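PDB 4RI6: Phi class glutathione transferase GSTF1 from Populus tremula x Populus tremuloides, which probably conjugates glutathione to electrophilic substrates such as organic halides, releasing the halide, as a detoxifying transferase of the Phi class. Local coordinates for residues 110-123 / 169-182. Numbering follows the deposited sequence.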
loop_
_atom_site.group_PDB
_atom_site.type_symbol
_atom_site.label_atom_id
_atom_site.label_comp_id
_atom_site.label_asym_id
_atom_site.label_seq_id
_atom_site.Cartn_x
_atom_site.Cartn_y
_atom_site.Cartn_z
ATOM N N PHE A 110 -0.480 5.942 7.690
ATOM C CA PHE A 110 0.682 6.591 8.299
ATOM C C PHE A 110 1.617 7.187 7.253
ATOM O O PHE A 110 2.094 8.292 7.397
ATOM C CB PHE A 110 1.432 5.561 9.157
ATOM C CG PHE A 110 2.782 6.009 9.672
ATOM C CD1 PHE A 110 2.888 6.640 10.893
ATOM C CD2 PHE A 110 3.947 5.766 8.947
ATOM C CE1 PHE A 110 4.114 7.039 11.390
ATOM C CE2 PHE A 110 5.187 6.152 9.447
ATOM C CZ PHE A 110 5.261 6.784 10.685
ATOM N N GLY A 111 1.850 6.433 6.194
ATOM C CA GLY A 111 2.830 6.780 5.182
ATOM C C GLY A 111 2.589 8.094 4.448
ATOM O O GLY A 111 3.509 8.883 4.262
ATOM N N PRO A 112 1.350 8.324 4.000
ATOM C CA PRO A 112 1.139 9.578 3.267
ATOM C C PRO A 112 1.462 10.869 4.061
ATOM O O PRO A 112 2.257 11.673 3.562
ATOM C CB PRO A 112 -0.333 9.486 2.857
ATOM C CG PRO A 112 -0.556 7.991 2.734
ATOM C CD PRO A 112 0.222 7.389 3.853
ATOM N N PRO A 113 0.882 11.071 5.255
ATOM C CA PRO A 113 1.224 12.331 5.931
ATOM C C PRO A 113 2.652 12.370 6.443
ATOM O O PRO A 113 3.279 13.425 6.388
ATOM C CB PRO A 113 0.223 12.388 7.093
ATOM C CG PRO A 113 -0.132 10.964 7.330
ATOM C CD PRO A 113 -0.195 10.356 5.962
ATOM N N SER A 114 3.156 11.252 6.943
ATOM C CA SER A 114 4.528 11.250 7.440
ATOM C C SER A 114 5.506 11.462 6.291
ATOM O O SER A 114 6.457 12.219 6.422
ATOM C CB SER A 114 4.848 9.955 8.205
ATOM O OG SER A 114 4.828 8.813 7.366
ATOM N N GLY A 115 5.282 10.799 5.164
ATOM C CA GLY A 115 6.130 10.983 4.007
ATOM C C GLY A 115 6.084 12.388 3.428
ATOM O O GLY A 115 7.098 12.919 2.979
ATOM N N ASP A 116 4.909 13.002 3.415
ATOM C CA ASP A 116 4.811 14.368 2.910
ATOM C C ASP A 116 5.532 15.349 3.832
ATOM O O ASP A 116 6.144 16.305 3.362
ATOM C CB ASP A 116 3.351 14.793 2.746
ATOM C CG ASP A 116 2.657 14.081 1.615
ATOM O OD1 ASP A 116 3.343 13.432 0.791
ATOM O OD2 ASP A 116 1.412 14.178 1.556
ATOM N N LEU A 117 5.417 15.139 5.146
ATOM C CA LEU A 117 6.176 15.945 6.094
ATOM C C LEU A 117 7.684 15.781 5.869
ATOM O O LEU A 117 8.412 16.769 5.790
ATOM C CB LEU A 117 5.802 15.568 7.530
ATOM C CG LEU A 117 4.452 16.068 8.038
ATOM C CD1 LEU A 117 4.121 15.363 9.357
ATOM C CD2 LEU A 117 4.486 17.588 8.216
ATOM N N VAL A 118 8.149 14.543 5.768
ATOM C CA VAL A 118 9.573 14.300 5.529
ATOM C C VAL A 118 10.027 15.000 4.260
ATOM O O VAL A 118 11.089 15.648 4.243
ATOM C CB VAL A 118 9.885 12.788 5.458
ATOM C CG1 VAL A 118 11.304 12.541 4.940
ATOM C CG2 VAL A 118 9.701 12.165 6.820
ATOM N N HIS A 119 9.234 14.892 3.197
ATOM C CA HIS A 119 9.625 15.511 1.949
ATOM C C HIS A 119 9.669 17.035 2.063
ATOM O O HIS A 119 10.652 17.661 1.686
ATOM C CB HIS A 119 8.696 15.118 0.805
ATOM C CG HIS A 119 9.103 15.749 -0.477
ATOM N ND1 HIS A 119 8.555 16.922 -0.936
ATOM C CD2 HIS A 119 10.108 15.439 -1.326
ATOM C CE1 HIS A 119 9.150 17.267 -2.063
ATOM N NE2 HIS A 119 10.102 16.387 -2.317
ATOM N N ASP A 120 8.622 17.641 2.610
ATOM C CA ASP A 120 8.554 19.095 2.623
ATOM C C ASP A 120 9.601 19.708 3.539
ATOM O O ASP A 120 10.118 20.782 3.250
ATOM C CB ASP A 120 7.164 19.557 3.027
ATOM C CG ASP A 120 6.127 19.269 1.953
ATOM O OD1 ASP A 120 6.515 18.954 0.800
ATOM O OD2 ASP A 120 4.922 19.359 2.249
ATOM N N LEU A 121 9.924 19.014 4.631
ATOM C CA LEU A 121 10.866 19.541 5.608
ATOM C C LEU A 121 12.328 19.231 5.331
ATOM O O LEU A 121 13.194 19.967 5.802
ATOM C CB LEU A 121 10.535 19.018 7.006
ATOM C CG LEU A 121 9.188 19.449 7.560
ATOM C CD1 LEU A 121 8.860 18.649 8.785
ATOM C CD2 LEU A 121 9.247 20.924 7.890
ATOM N N LEU A 122 12.607 18.158 4.595
ATOM C CA LEU A 122 13.983 17.690 4.424
ATOM C C LEU A 122 14.464 17.515 2.991
ATOM O O LEU A 122 15.684 17.461 2.774
ATOM C CB LEU A 122 14.162 16.361 5.149
ATOM C CG LEU A 122 13.928 16.453 6.660
ATOM C CD1 LEU A 122 13.896 15.067 7.264
ATOM C CD2 LEU A 122 14.982 17.307 7.332
ATOM N N PHE A 123 13.534 17.397 2.037
ATOM C CA PHE A 123 13.892 17.084 0.656
ATOM C C PHE A 123 13.155 17.898 -0.378
ATOM O O PHE A 123 12.916 17.412 -1.467
ATOM C CB PHE A 123 13.651 15.610 0.376
ATOM C CG PHE A 123 14.442 14.708 1.244
ATOM C CD1 PHE A 123 15.798 14.524 1.004
ATOM C CD2 PHE A 123 13.852 14.077 2.328
ATOM C CE1 PHE A 123 16.537 13.707 1.809
ATOM C CE2 PHE A 123 14.597 13.266 3.151
ATOM C CZ PHE A 123 15.945 13.080 2.893
ATOM N N HIS A 169 7.552 1.380 9.316
ATOM C CA HIS A 169 7.413 2.719 9.904
ATOM C C HIS A 169 8.748 3.408 10.206
ATOM O O HIS A 169 8.789 4.615 10.430
ATOM C CB HIS A 169 6.603 2.666 11.195
ATOM C CG HIS A 169 5.160 2.371 10.998
ATOM N ND1 HIS A 169 4.675 1.109 10.702
ATOM C CD2 HIS A 169 4.078 3.189 11.029
ATOM C CE1 HIS A 169 3.363 1.171 10.554
ATOM N NE2 HIS A 169 2.975 2.419 10.742
ATOM N N LEU A 170 9.828 2.640 10.216
ATOM C CA LEU A 170 11.118 3.191 10.598
ATOM C C LEU A 170 11.590 4.347 9.695
ATOM O O LEU A 170 12.066 5.353 10.216
ATOM C CB LEU A 170 12.180 2.085 10.632
ATOM C CG LEU A 170 12.093 1.165 11.854
ATOM C CD1 LEU A 170 12.942 -0.096 11.681
ATOM C CD2 LEU A 170 12.510 1.909 13.117
ATOM N N PRO A 171 11.459 4.230 8.356
ATOM C CA PRO A 171 12.113 5.292 7.563
ATOM C C PRO A 171 11.522 6.694 7.758
ATOM O O PRO A 171 12.276 7.645 7.976
ATOM C CB PRO A 171 11.940 4.804 6.122
ATOM C CG PRO A 171 11.871 3.307 6.256
ATOM C CD PRO A 171 11.085 3.074 7.519
ATOM N N ASN A 172 10.202 6.838 7.706
ATOM C CA ASN A 172 9.628 8.163 7.895
ATOM C C ASN A 172 9.690 8.566 9.358
ATOM O O ASN A 172 9.927 9.730 9.680
ATOM C CB ASN A 172 8.192 8.235 7.387
ATOM C CG ASN A 172 8.122 8.294 5.880
ATOM O OD1 ASN A 172 9.101 8.624 5.217
ATOM N ND2 ASN A 172 6.964 7.994 5.332
ATOM N N GLY A 173 9.457 7.613 10.250
ATOM C CA GLY A 173 9.515 7.901 11.667
ATOM C C GLY A 173 10.865 8.452 12.077
ATOM O O GLY A 173 10.951 9.445 12.810
ATOM N N ASP A 174 11.936 7.843 11.579
ATOM C CA ASP A 174 13.266 8.210 12.042
ATOM C C ASP A 174 13.606 9.611 11.555
ATOM O O ASP A 174 14.195 10.404 12.291
ATOM C CB ASP A 174 14.323 7.191 11.568
ATOM C CG ASP A 174 15.625 7.270 12.379
ATOM O OD1 ASP A 174 16.409 8.187 12.118
ATOM O OD2 ASP A 174 15.858 6.447 13.297
ATOM N N TYR A 175 13.213 9.945 10.327
ATOM C CA TYR A 175 13.501 11.290 9.850
ATOM C C TYR A 175 12.724 12.324 10.663
ATOM O O TYR A 175 13.265 13.373 11.018
ATOM C CB TYR A 175 13.172 11.428 8.364
ATOM C CG TYR A 175 14.317 11.115 7.412
ATOM C CD1 TYR A 175 15.516 11.799 7.475
ATOM C CD2 TYR A 175 14.167 10.156 6.416
ATOM C CE1 TYR A 175 16.543 11.511 6.581
ATOM C CE2 TYR A 175 15.183 9.867 5.523
ATOM C CZ TYR A 175 16.372 10.558 5.610
ATOM O OH TYR A 175 17.410 10.311 4.735
ATOM N N LEU A 176 11.462 12.045 10.967
ATOM C CA LEU A 176 10.688 13.004 11.746
ATOM C C LEU A 176 11.267 13.156 13.152
ATOM O O LEU A 176 11.432 14.275 13.635
ATOM C CB LEU A 176 9.211 12.590 11.817
ATOM C CG LEU A 176 8.501 12.712 10.464
ATOM C CD1 LEU A 176 7.095 12.161 10.542
ATOM C CD2 LEU A 176 8.495 14.178 9.962
ATOM N N VAL A 177 11.596 12.044 13.803
ATOM C CA VAL A 177 12.084 12.112 15.186
ATOM C C VAL A 177 13.453 12.780 15.287
ATOM O O VAL A 177 13.694 13.569 16.200
ATOM C CB VAL A 177 12.134 10.699 15.831
ATOM C CG1 VAL A 177 12.820 10.716 17.176
ATOM C CG2 VAL A 177 10.729 10.164 16.017
ATOM N N ASN A 178 14.352 12.469 14.360
ATOM C CA ASN A 178 15.757 12.828 14.541
ATOM C C ASN A 178 16.230 13.973 13.677
ATOM O O ASN A 178 17.314 14.509 13.914
ATOM C CB ASN A 178 16.634 11.616 14.279
ATOM C CG ASN A 178 16.374 10.508 15.252
ATOM O OD1 ASN A 178 16.043 9.394 14.859
ATOM N ND2 ASN A 178 16.489 10.810 16.532
ATOM N N SER A 179 15.428 14.353 12.679
ATOM C CA SER A 179 15.861 15.388 11.738
ATOM C C SER A 179 14.865 16.541 11.564
ATOM O O SER A 179 15.108 17.442 10.770
ATOM C CB SER A 179 16.162 14.749 10.376
ATOM O OG SER A 179 17.236 13.822 10.496
ATOM N N THR A 180 13.766 16.534 12.316
ATOM C CA THR A 180 12.815 17.645 12.285
ATOM C C THR A 180 12.435 18.017 13.695
ATOM O O THR A 180 12.854 17.352 14.641
ATOM C CB THR A 180 11.543 17.303 11.504
ATOM O OG1 THR A 180 10.661 16.515 12.321
ATOM C CG2 THR A 180 11.889 16.583 10.208
ATOM N N ASP A 181 11.626 19.061 13.848
ATOM C CA ASP A 181 11.136 19.404 15.175
ATOM C C ASP A 181 9.739 18.812 15.407
ATOM O O ASP A 181 8.998 19.253 16.287
ATOM C CB ASP A 181 11.157 20.926 15.384
ATOM C CG ASP A 181 10.155 21.674 14.529
ATOM O OD1 ASP A 181 9.455 21.072 13.693
ATOM O OD2 ASP A 181 10.077 22.913 14.708
ATOM N N LYS A 182 9.416 17.767 14.654
ATOM C CA LYS A 182 8.119 17.103 14.786
ATOM C C LYS A 182 8.193 15.828 15.634
ATOM O O LYS A 182 7.217 15.084 15.738
ATOM C CB LYS A 182 7.548 16.751 13.408
ATOM C CG LYS A 182 7.458 17.928 12.450
ATOM C CD LYS A 182 6.740 19.127 13.060
ATOM C CE LYS A 182 6.654 20.238 12.036
ATOM N NZ LYS A 182 6.554 21.573 12.655
#
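With CG anti to the backbone N (chi1 170°), the ring of Phe110 reaches out to the imidazole of His169, whose own first torsion sets CG beside its backbone N. The two meet edge-to-face: His169 CD2 sits over the centre of the phenyl face, 3.3 Å from Phe110 CD2, with the planes inclined at 53°. Both imidazole nitrogens of His169 are hydrogen-bonded, NE2 to the hydroxyl of Tyr147 and ND1 to the carbonyl of Ala165, which fixes the rotation of the ring. Ser114 OG lies over the opposite face of Phe110, toward its rim; its hydroxyl donates to Phe110 O at 2.8 Å and accepts a weak, bent bond from Asn172 ND2 at 3.1 Å. Asn172 is a knob in a hole formed by Gly111, Ser114, Gly115 and Val118, and the bare CA of Gly115 lets the amide lie close to the backbone, with CA of Gly115 and Asn172 5.9 Å apart. The segments 110-122 and 169-179, parts of helices 93-122 and 164-179, cross at 44° within the all-helical C-terminal domain of the glutathione transferase fold, where Asn172 and Tyr175 also touch Thr14 of the glutathione pocket. Further along, Val118 CG2 packs on both Tyr175 CB and Leu176 CG, while Leu176 CD2 reaches Leu117 CB. Leu122 CD1 lies against Tyr175 CD1 at 3.7 Å. Just past the helix end, Phe123 turns its edge to the Tyr175 face in a T-shaped pair, the planes nearly perpendicular; the phenol OH is hydrogen-bonded to Leu12 O. Thr180 OG1 donates to Leu176 O at 2.7 Å and accepts from Lys182 N in an ST turn, directing CG2 onto the CD1 methyls of Leu121 and Leu122.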